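Local coordinates for uncharacterized protein AF_1796 (Archaeoglobus fulgidus, PDB 1VIM), which is of unknown function but belongs to the SIS family, PHI subfamily, and may therefore bind carbohydrate derivatives and act as an isomerase, at residues A[17-20]-A[21-25]; A[55-58]-A[59-62]; A[145-149]-A[150-154]; A[158-161]-A[162-166]; A[165-168]-A[169-173]. All blocks are in the same frame, centred on the assembly; numbering follows the deposited sequence. Where two conformers were deposited one is given.

Contact 1. Residues A[17-20]-A[21-25]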
# COMPACT_ATOMS: atom_id res chain seq x y z
N PHE A 17 -4.16 18.54 -24.41
CA PHE A 17 -4.16 18.36 -22.97
C PHE A 17 -3.04 19.19 -22.31
O PHE A 17 -3.25 19.85 -21.31
CB PHE A 17 -4.01 16.86 -22.64
CG PHE A 17 -3.93 16.60 -21.15
CD1 PHE A 17 -2.69 16.58 -20.51
CD2 PHE A 17 -5.08 16.42 -20.39
CE1 PHE A 17 -2.61 16.36 -19.15
CE2 PHE A 17 -4.99 16.20 -19.02
CZ PHE A 17 -3.74 16.18 -18.40
N LEU A 18 -1.84 19.14 -22.88
CA LEU A 18 -0.74 19.90 -22.33
C LEU A 18 -0.99 21.40 -22.36
O LEU A 18 -0.63 22.10 -21.43
CB LEU A 18 0.56 19.55 -23.05
CG LEU A 18 1.03 18.10 -22.91
CD1 LEU A 18 2.27 17.86 -23.74
CD2 LEU A 18 1.25 17.73 -21.45
N GLU A 19 -1.66 21.88 -23.41
CA GLU A 19 -2.02 23.30 -23.46
C GLU A 19 -2.96 23.63 -22.31
O GLU A 19 -2.78 24.64 -21.65
CB GLU A 19 -2.68 23.66 -24.80
CG GLU A 19 -2.92 25.17 -25.03
CD GLU A 19 -4.04 25.81 -24.20
OE1 GLU A 19 -5.10 25.21 -24.05
OE2 GLU A 19 -3.85 26.97 -23.69
N VAL A 20 -3.95 22.78 -22.07
CA VAL A 20 -4.89 23.00 -20.96
C VAL A 20 -4.15 23.03 -19.62
O VAL A 20 -4.39 23.92 -18.82
CB VAL A 20 -6.02 21.97 -20.95
CG1 VAL A 20 -6.91 22.14 -19.69
CG2 VAL A 20 -6.83 22.09 -22.20
N VAL A 21 -3.23 22.09 -19.40
CA VAL A 21 -2.44 22.09 -18.17
C VAL A 21 -1.70 23.44 -18.01
O VAL A 21 -1.75 24.02 -16.92
CB VAL A 21 -1.45 20.90 -18.13
CG1 VAL A 21 -0.50 21.00 -16.91
CG2 VAL A 21 -2.24 19.62 -18.02
N SER A 22 -1.07 23.92 -19.09
CA SER A 22 -0.38 25.22 -19.08
C SER A 22 -1.31 26.33 -18.61
O SER A 22 -0.95 27.16 -17.74
CB SER A 22 0.12 25.55 -20.48
OG SER A 22 1.29 24.82 -20.75
N GLU A 23 -2.53 26.34 -19.15
CA GLU A 23 -3.47 27.39 -18.81
C GLU A 23 -3.89 27.30 -17.36
O GLU A 23 -4.05 28.31 -16.69
CB GLU A 23 -4.70 27.31 -19.72
CG GLU A 23 -5.72 28.41 -19.49
CD GLU A 23 -5.32 29.77 -20.04
OE1 GLU A 23 -4.22 29.90 -20.63
OE2 GLU A 23 -6.12 30.71 -19.86
N HIS A 24 -4.07 26.08 -16.86
CA HIS A 24 -4.45 25.90 -15.46
C HIS A 24 -3.36 26.28 -14.48
O HIS A 24 -3.67 26.79 -13.41
CB HIS A 24 -4.95 24.46 -15.25
CG HIS A 24 -6.34 24.28 -15.74
ND1 HIS A 24 -7.39 23.99 -14.90
CD2 HIS A 24 -6.87 24.38 -16.99
CE1 HIS A 24 -8.50 23.91 -15.61
NE2 HIS A 24 -8.22 24.16 -16.87
N ILE A 25 -2.09 26.05 -14.85
CA ILE A 25 -1.02 26.47 -13.95
C ILE A 25 -0.92 27.99 -13.94
O ILE A 25 -0.74 28.59 -12.87
CB ILE A 25 0.33 25.84 -14.32
CG1 ILE A 25 0.26 24.32 -14.39
CG2 ILE A 25 1.41 26.26 -13.30
CD1 ILE A 25 1.44 23.71 -15.28
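F17 meets V21 and V20 meets H24 on helix 12-31, a regular alpha-helix, as two i to i+4 pairs, one starting at F17 and the other at V20. Backbone hydrogen bonds define it: V21 N to F17 O spans 2.9 Å at an N-H...O angle of 165°, and the same spacing links S22 to L18, E23 to E19 and H24 to V20.

The apolar contact lies at F17. Its CG stands anti to the backbone N (chi1 177°), which lays the ring forward along the helix toward V21, where CE1 touches V21 CG2 at 3.5 Å. The methyl comes in obliquely. The same V21 CG2 is also 3.4 Å from F17 O. The ring also packs on M161 and L164 of helix 160-181, and on A172 of the second subunit.

Among charged groups, E19 and E23 run side by side in one direction, with carboxylate planes 38° apart. E19 OE2 and E23 OE1 stand 4.3 Å apart, so like charges are close and probably disfavour each other mildly.

The H24 and V20 side chains lie side by side, pointing the same way, and the polar end of H24 is taken up by E147, to which NE2 is hydrogen-bonded. On the V20 side, CD2 carries the contact: H24 CD2 lies 3.5 Å from V20 CG1, while V20 O lies at the ring edge, 3.1 Å from that same CD2.

Contact 2. Residues A[55-58]-A[59-62]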
# COMPACT_ATOMS: atom_id res chain seq x y z
N ALA A 55 -8.45 9.74 -1.20
CA ALA A 55 -8.88 8.47 -1.76
C ALA A 55 -8.36 8.34 -3.18
O ALA A 55 -8.22 9.32 -3.88
CB ALA A 55 -10.38 8.39 -1.78
N GLY A 56 -8.07 7.12 -3.60
CA GLY A 56 -7.68 6.89 -4.99
C GLY A 56 -6.48 7.73 -5.40
O GLY A 56 -5.47 7.82 -4.69
N ARG A 57 -6.57 8.35 -6.58
CA ARG A 57 -5.47 9.20 -7.05
C ARG A 57 -5.15 10.37 -6.12
O ARG A 57 -3.98 10.73 -5.97
CB ARG A 57 -5.71 9.64 -8.49
CG ARG A 57 -5.29 8.53 -9.48
CD ARG A 57 -5.81 8.68 -10.89
NE ARG A 57 -5.48 9.98 -11.44
CZ ARG A 57 -4.78 10.20 -12.56
NH1 ARG A 57 -4.21 9.21 -13.24
NH2 ARG A 57 -4.62 11.45 -12.97
N SER A 58 -6.15 10.94 -5.45
CA SER A 58 -5.85 11.98 -4.46
C SER A 58 -5.09 11.42 -3.26
O SER A 58 -4.36 12.17 -2.60
CB SER A 58 -7.12 12.69 -4.01
OG SER A 58 -7.53 13.58 -5.06
N GLY A 59 -5.26 10.13 -2.97
CA GLY A 59 -4.43 9.47 -1.97
C GLY A 59 -2.97 9.41 -2.37
O GLY A 59 -2.09 9.54 -1.53
N TYR A 60 -2.70 9.20 -3.66
CA TYR A 60 -1.32 9.19 -4.14
C TYR A 60 -0.69 10.57 -4.03
O TYR A 60 0.50 10.69 -3.72
CB TYR A 60 -1.21 8.64 -5.57
CG TYR A 60 -1.93 7.32 -5.77
CD1 TYR A 60 -2.00 6.36 -4.75
CD2 TYR A 60 -2.56 7.06 -6.98
CE1 TYR A 60 -2.70 5.15 -4.96
CE2 TYR A 60 -3.27 5.88 -7.19
CZ TYR A 60 -3.32 4.95 -6.18
OH TYR A 60 -4.06 3.81 -6.39
N ILE A 61 -1.49 11.62 -4.26
CA ILE A 61 -1.00 12.98 -4.08
C ILE A 61 -0.72 13.25 -2.60
O ILE A 61 0.31 13.84 -2.25
CB ILE A 61 -2.07 13.97 -4.60
CG1 ILE A 61 -2.34 13.78 -6.08
CG2 ILE A 61 -1.68 15.42 -4.25
CD1 ILE A 61 -3.44 14.58 -6.58
N ALA A 62 -1.62 12.78 -1.73
CA ALA A 62 -1.45 12.95 -0.30
C ALA A 62 -0.16 12.27 0.15
O ALA A 62 0.59 12.84 0.96
CB ALA A 62 -2.64 12.38 0.43
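The phenol ring of Y60 carries the carbonyl oxygen of G56 on one face: G56 O sits 3.5 Å above the ring plane, over its centre. R57 CA approaches the ring obliquely, 3.6 Å from Y60 CD2. The guanidinium of R57 is a second flat group, turned 62° from the ring, and the two side chains cross at about a right angle, with R57 CG 4.0 Å from Y60 CD2.

This is an early turn of helix 56-71 in the beta-alpha-beta unit of the SIS domain, shortly after strand 50-53. The glycine spacing recalls a Rossmann-type GxGxxG turn, though no ligand role is established. G56 has a positive phi of 57°. G59 N makes two weak backbone bonds, to A55 O and to G56 O. Y60 N to G56 O is long at 3.3 Å, with the donor in the carbonyl plane, whereas I61 N to R57 O (3.1 Å) and A62 N to S58 O (2.9 Å) are regular helical bonds.

The polar ends of both side chains leave this turn. R57 NE forms a salt bridge with E163, and its NH2 another with D171 of the second subunit; Y60 OH is hydrogen-bonded to T82 of the third subunit.

At the root of the ring, Y60 CB rests on the carbonyl of the residue three places earlier, 3.5 Å from R57 O.

Contact 3. Residues A[145-149]-A[150-154]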
# COMPACT_ATOMS: atom_id res chain seq x y z
N LYS A 145 -13.73 28.93 -14.16
CA LYS A 145 -14.98 29.65 -14.33
C LYS A 145 -15.46 29.60 -15.78
O LYS A 145 -16.63 29.30 -16.06
CB LYS A 145 -14.80 31.11 -13.83
CG LYS A 145 -15.78 32.15 -14.38
N GLN A 146 -14.53 29.86 -16.70
CA GLN A 146 -14.85 29.99 -18.12
C GLN A 146 -14.96 28.64 -18.84
O GLN A 146 -15.31 28.60 -20.02
CB GLN A 146 -13.82 30.88 -18.82
CG GLN A 146 -12.39 30.26 -18.97
CD GLN A 146 -11.34 31.20 -19.63
OE1 GLN A 146 -10.37 30.72 -20.23
NE2 GLN A 146 -11.53 32.50 -19.50
N GLU A 147 -14.64 27.53 -18.16
CA GLU A 147 -14.68 26.21 -18.80
C GLU A 147 -15.98 25.45 -18.61
O GLU A 147 -16.56 25.48 -17.54
CB GLU A 147 -13.56 25.33 -18.26
CG GLU A 147 -12.17 25.70 -18.76
CD GLU A 147 -11.09 24.90 -18.08
OE1 GLU A 147 -11.23 24.58 -16.89
OE2 GLU A 147 -10.09 24.57 -18.76
N ARG A 148 -16.42 24.74 -19.64
CA ARG A 148 -17.51 23.75 -19.53
C ARG A 148 -16.94 22.42 -19.07
O ARG A 148 -15.92 21.94 -19.61
CB ARG A 148 -18.20 23.58 -20.88
CG ARG A 148 -19.08 24.75 -21.30
CD ARG A 148 -19.95 24.44 -22.52
NE ARG A 148 -21.02 23.47 -22.24
CZ ARG A 148 -22.20 23.77 -21.68
NH1 ARG A 148 -22.48 25.02 -21.34
NH2 ARG A 148 -23.10 22.81 -21.47
N ASP A 149 -17.59 21.81 -18.09
CA ASP A 149 -17.08 20.57 -17.54
C ASP A 149 -17.01 19.45 -18.56
O ASP A 149 -16.03 18.70 -18.57
CB ASP A 149 -17.90 20.15 -16.33
CG ASP A 149 -17.27 19.00 -15.61
OD1 ASP A 149 -17.71 17.86 -15.84
OD2 ASP A 149 -16.31 19.15 -14.84
N GLU A 150 -18.01 19.35 -19.42
CA GLU A 150 -18.06 18.29 -20.42
C GLU A 150 -16.88 18.35 -21.39
O GLU A 150 -16.37 17.32 -21.82
CB GLU A 150 -19.40 18.33 -21.18
CG GLU A 150 -20.06 19.71 -21.24
CD GLU A 150 -20.82 20.08 -19.97
OE1 GLU A 150 -21.84 19.42 -19.66
OE2 GLU A 150 -20.40 21.02 -19.27
N ILE A 151 -16.47 19.56 -21.76
CA ILE A 151 -15.37 19.70 -22.70
C ILE A 151 -14.06 19.39 -21.99
O ILE A 151 -13.21 18.67 -22.53
CB ILE A 151 -15.39 21.13 -23.29
CG1 ILE A 151 -16.69 21.31 -24.08
CG2 ILE A 151 -14.16 21.36 -24.14
CD1 ILE A 151 -16.89 22.73 -24.61
N LEU A 152 -13.88 19.95 -20.79
CA LEU A 152 -12.68 19.68 -20.01
C LEU A 152 -12.52 18.19 -19.72
O LEU A 152 -11.42 17.67 -19.85
CB LEU A 152 -12.67 20.50 -18.71
CG LEU A 152 -11.47 20.28 -17.77
CD1 LEU A 152 -10.10 20.57 -18.46
CD2 LEU A 152 -11.63 21.08 -16.48
N SER A 153 -13.61 17.50 -19.37
CA SER A 153 -13.52 16.12 -18.93
C SER A 153 -13.16 15.16 -20.05
O SER A 153 -12.71 14.03 -19.80
CB SER A 153 -14.84 15.69 -18.31
OG SER A 153 -15.08 16.46 -17.11
N GLN A 154 -13.35 15.59 -21.31
CA GLN A 154 -12.93 14.75 -22.43
C GLN A 154 -11.39 14.60 -22.50
O GLN A 154 -10.89 13.56 -22.91
CB GLN A 154 -13.45 15.31 -23.76
CG GLN A 154 -13.09 14.50 -25.00
CD GLN A 154 -13.58 13.06 -24.92
OE1 GLN A 154 -14.77 12.82 -24.68
NE2 GLN A 154 -12.67 12.11 -25.12
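S153 turns back onto D149 across one turn of helix. D149 O accepts from S153 N at 2.8 Å, almost in line with the carbonyl, and this hydrogen bond is firm. In the conformer described, one of two modelled for S153, the same oxygen also accepts from S153 OG at 2.8 Å. That hydroxyl comes from above the carbonyl plane, 41° out of it and not on a lone pair; because it rests on one conformer, the second bond is uncertain. One residue earlier, L152 N to R148 O is nearly straight, with an N-H...O angle of 176° at 3.1 Å.

The charged contact is weaker. R148 and E150 form a long salt bridge, R148 NE to E150 OE2 at 3.9 Å. The oxygen stands well out of the guanidinium plane, so no N-H points at it and only attraction between charges can act. Guanidinium and carboxylate planes are 37° apart.

Van der Waals contacts flank this group. I151 CD1 rests 4.0 Å from R148 CB. The end of E147 meets L152, with E147 OE1 3.5 Å from L152 CD2, while E147 OE2 is hydrogen-bonded to H24 of helix 12-31 and OE1 to the backbone of M144.

R148 holds the N-cap position, and D149 and E150 follow as carboxylates in the first turn, where the helix dipole probably suits their charge. The arrangement is thus the N-terminal start of helix 149-155, entered from the loop after strand 136-139.

Contact 4. Residues A[158-161]-A[162-166]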
# COMPACT_ATOMS: atom_id res chain seq x y z
N LEU A 158 -12.58 12.59 -14.82
CA LEU A 158 -12.62 12.13 -13.44
C LEU A 158 -11.77 12.97 -12.50
O LEU A 158 -11.15 12.44 -11.58
CB LEU A 158 -12.19 10.66 -13.32
CG LEU A 158 -13.14 9.64 -13.98
CD1 LEU A 158 -12.58 8.22 -13.75
CD2 LEU A 158 -14.66 9.79 -13.61
N GLY A 159 -11.72 14.27 -12.73
CA GLY A 159 -10.98 15.11 -11.79
C GLY A 159 -9.46 15.17 -11.99
O GLY A 159 -8.75 15.70 -11.12
N THR A 160 -8.96 14.69 -13.12
CA THR A 160 -7.54 14.79 -13.46
C THR A 160 -6.97 16.18 -13.30
O THR A 160 -5.86 16.34 -12.81
CB THR A 160 -7.37 14.34 -14.94
OG1 THR A 160 -7.57 12.92 -15.04
CG2 THR A 160 -5.95 14.56 -15.46
N MET A 161 -7.68 17.19 -13.78
CA MET A 161 -7.12 18.54 -13.68
C MET A 161 -6.96 19.01 -12.24
O MET A 161 -5.95 19.61 -11.91
CB MET A 161 -7.91 19.54 -14.50
CG MET A 161 -7.14 20.81 -14.84
SD MET A 161 -5.55 20.55 -15.71
CE MET A 161 -6.10 19.29 -16.92
N PHE A 162 -7.95 18.74 -11.39
CA PHE A 162 -7.78 19.04 -9.97
C PHE A 162 -6.53 18.32 -9.43
O PHE A 162 -5.72 18.90 -8.70
CB PHE A 162 -8.99 18.60 -9.13
CG PHE A 162 -8.69 18.60 -7.66
CD1 PHE A 162 -8.66 19.82 -6.96
CD2 PHE A 162 -8.36 17.41 -6.99
CE1 PHE A 162 -8.32 19.86 -5.60
CE2 PHE A 162 -8.01 17.44 -5.64
CZ PHE A 162 -8.00 18.66 -4.94
N GLU A 163 -6.37 17.04 -9.77
CA GLU A 163 -5.29 16.26 -9.17
C GLU A 163 -3.93 16.80 -9.58
O GLU A 163 -3.07 17.01 -8.75
CB GLU A 163 -5.42 14.80 -9.58
CG GLU A 163 -6.70 14.18 -9.02
CD GLU A 163 -7.04 12.87 -9.62
OE1 GLU A 163 -6.33 12.44 -10.54
OE2 GLU A 163 -8.06 12.31 -9.16
N LEU A 164 -3.76 17.11 -10.87
CA LEU A 164 -2.48 17.68 -11.30
C LEU A 164 -2.23 19.04 -10.68
O LEU A 164 -1.12 19.35 -10.26
CB LEU A 164 -2.48 17.84 -12.84
CG LEU A 164 -2.44 16.55 -13.62
CD1 LEU A 164 -2.55 16.87 -15.10
CD2 LEU A 164 -1.18 15.75 -13.29
N THR A 165 -3.27 19.85 -10.59
CA THR A 165 -3.08 21.19 -10.07
C THR A 165 -2.77 21.12 -8.57
O THR A 165 -1.93 21.88 -8.07
CB THR A 165 -4.34 22.04 -10.33
OG1 THR A 165 -4.63 22.03 -11.73
CG2 THR A 165 -4.09 23.52 -9.99
N ALA A 166 -3.43 20.23 -7.85
CA ALA A 166 -3.19 20.06 -6.43
C ALA A 166 -1.76 19.54 -6.19
O ALA A 166 -1.07 20.02 -5.28
CB ALA A 166 -4.24 19.11 -5.80
O HOH W 1 -9.24 11.02 -10.88
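T165 leans back on M161 with its hydroxyl, and the two side chains run at an angle to each other rather than alongside. The torsion of T165 places OG1 anti to the carbonyl carbon (chi1 -56°), from where it donates to M161 O at 2.8 Å. T165 N donates to the same M161 O at 3.0 Å from the opposite face of the carbonyl plane, so two hydrogen bonds grip this carbonyl.

T160 and L164 instead lie side by side and point the same way, T160 CG2 to L164 CD1 being 4.1 Å. L164 also touches D171 of the second subunit, which places this helix start at a subunit interface.

E163 reaches back extended over the N-cap residue, with its CG 3.3 Å from G159 O, the oxygen that accepts E163 N at 3.0 Å. A modelled water lies 2.5 Å from both E163 OE2 and L158 O, short enough to leave the details of this bridge doubtful. The other carboxylate oxygen, OE1, forms a salt bridge with R57, which helps to fix the rotation of the group.

The F162 ring carries A166 CB on one face, displaced toward the rim and 3.9 Å above the plane, while G159 O lies at its edge.

These residues open helix 160-181. M161 packs on H24 and T165 on L28, both of helix 12-31; F162 and E163 face S58 of helix 56-71, which follows strand 50-53.

Contact 5. Residues A[165-168]-A[169-173]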
# COMPACT_ATOMS: atom_id res chain seq x y z
N THR A 165 -3.27 19.85 -10.59
CA THR A 165 -3.08 21.19 -10.07
C THR A 165 -2.77 21.12 -8.57
O THR A 165 -1.93 21.88 -8.07
CB THR A 165 -4.34 22.04 -10.33
OG1 THR A 165 -4.63 22.03 -11.73
CG2 THR A 165 -4.09 23.52 -9.99
N ALA A 166 -3.43 20.23 -7.85
CA ALA A 166 -3.19 20.06 -6.43
C ALA A 166 -1.76 19.54 -6.19
O ALA A 166 -1.07 20.02 -5.28
CB ALA A 166 -4.24 19.11 -5.80
N MET A 167 -1.29 18.61 -7.01
CA MET A 167 0.07 18.13 -6.89
C MET A 167 1.05 19.27 -7.08
O MET A 167 2.01 19.43 -6.29
CB MET A 167 0.35 17.01 -7.90
CG MET A 167 1.69 16.30 -7.65
SD MET A 167 1.89 15.39 -6.03
CE MET A 167 2.66 16.64 -4.85
N ILE A 168 0.84 20.07 -8.12
CA ILE A 168 1.75 21.17 -8.41
C ILE A 168 1.72 22.20 -7.28
O ILE A 168 2.77 22.69 -6.83
CB ILE A 168 1.37 21.80 -9.77
CG1 ILE A 168 1.77 20.86 -10.90
CG2 ILE A 168 2.06 23.16 -9.94
CD1 ILE A 168 1.07 21.16 -12.22
N PHE A 169 0.52 22.52 -6.79
CA PHE A 169 0.38 23.40 -5.64
C PHE A 169 1.15 22.89 -4.42
O PHE A 169 1.84 23.66 -3.74
CB PHE A 169 -1.09 23.62 -5.26
CG PHE A 169 -1.24 24.23 -3.91
CD1 PHE A 169 -0.85 25.56 -3.69
CD2 PHE A 169 -1.64 23.46 -2.83
CE1 PHE A 169 -0.93 26.09 -2.41
CE2 PHE A 169 -1.74 23.99 -1.57
CZ PHE A 169 -1.38 25.30 -1.36
N LEU A 170 1.00 21.61 -4.10
CA LEU A 170 1.66 21.07 -2.89
C LEU A 170 3.19 21.10 -3.05
O LEU A 170 3.91 21.35 -2.07
CB LEU A 170 1.13 19.68 -2.57
CG LEU A 170 -0.34 19.74 -2.09
CD1 LEU A 170 -0.99 18.35 -2.07
CD2 LEU A 170 -0.46 20.40 -0.74
N ASP A 171 3.69 20.86 -4.26
CA ASP A 171 5.13 20.99 -4.49
C ASP A 171 5.57 22.46 -4.41
O ASP A 171 6.66 22.76 -3.90
CB ASP A 171 5.55 20.43 -5.84
CG ASP A 171 5.59 18.94 -5.86
OD1 ASP A 171 5.90 18.30 -4.84
OD2 ASP A 171 5.33 18.34 -6.92
N ALA A 172 4.70 23.38 -4.82
CA ALA A 172 4.98 24.82 -4.65
C ALA A 172 5.03 25.20 -3.18
O ALA A 172 5.88 26.02 -2.75
CB ALA A 172 3.95 25.66 -5.38
N LEU A 173 4.12 24.63 -2.39
CA LEU A 173 4.08 24.87 -0.97
C LEU A 173 5.38 24.37 -0.31
O LEU A 173 5.93 25.04 0.57
CB LEU A 173 2.83 24.20 -0.37
CG LEU A 173 2.56 24.49 1.09
CD1 LEU A 173 2.01 25.89 1.20
CD2 LEU A 173 1.51 23.50 1.56
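M167, whose methyl reaches D171, marks the looser side of this turn of alpha-helix 160-181 in the SIS fold, while L170 and F169 press closely on the backbone of the preceding turn. On the tight side, L170 CG lies 3.3 Å from A166 O, and F169 CB 3.4 Å from T165 O; A166 O also lies at the edge of the F169 ring. Regular bonds hold these turns, such as F169 N to T165 O at 2.8 Å with an N-H...O angle of 167°. The same side chains pack on neighbouring helices: L170 on I61 and F65 of helix 56-71, F169 on V37 of helix 34-46.

The other side holds M167, partly exposed to solvent and the least buried residue here. Its chain bends at both chi2 and chi3, and this brings the methyl forward over the following turn, with M167 CE 4.1 Å from L170 CB. D171 itself is buried, and its charge is met by R57 of the second subunit, in a salt bridge through OD1; M167 and D171 also both touch L164 of that subunit. The side chains of M167 and D171 cross at an angle, and the methyl touches both oxygens: M167 CE is 3.6 Å from D171 OD1 and 3.8 Å from D171 OD2.

In the fold
Each contact joins adjacent segments, so none closes a long loop and none nests or crosses. Contact 1 comes first, on helix 12-31. Contact 2 follows at the turn after strand 50-53; its nearest atoms stay about 7 Å from contact 1. Contact 3 leads out of the loop after strand 136-139 and returns to contact 1 through E147 and H24. Contact 4 adjoins contact 3 in sequence and opens helix 160-181, bridging contact 1, where F17 meets L164, and contact 2, where R57 meets E163. Contact 5 continues that helix, sharing T165 and A166 with contact 4, and touches I25 and I61. All five meet the second subunit.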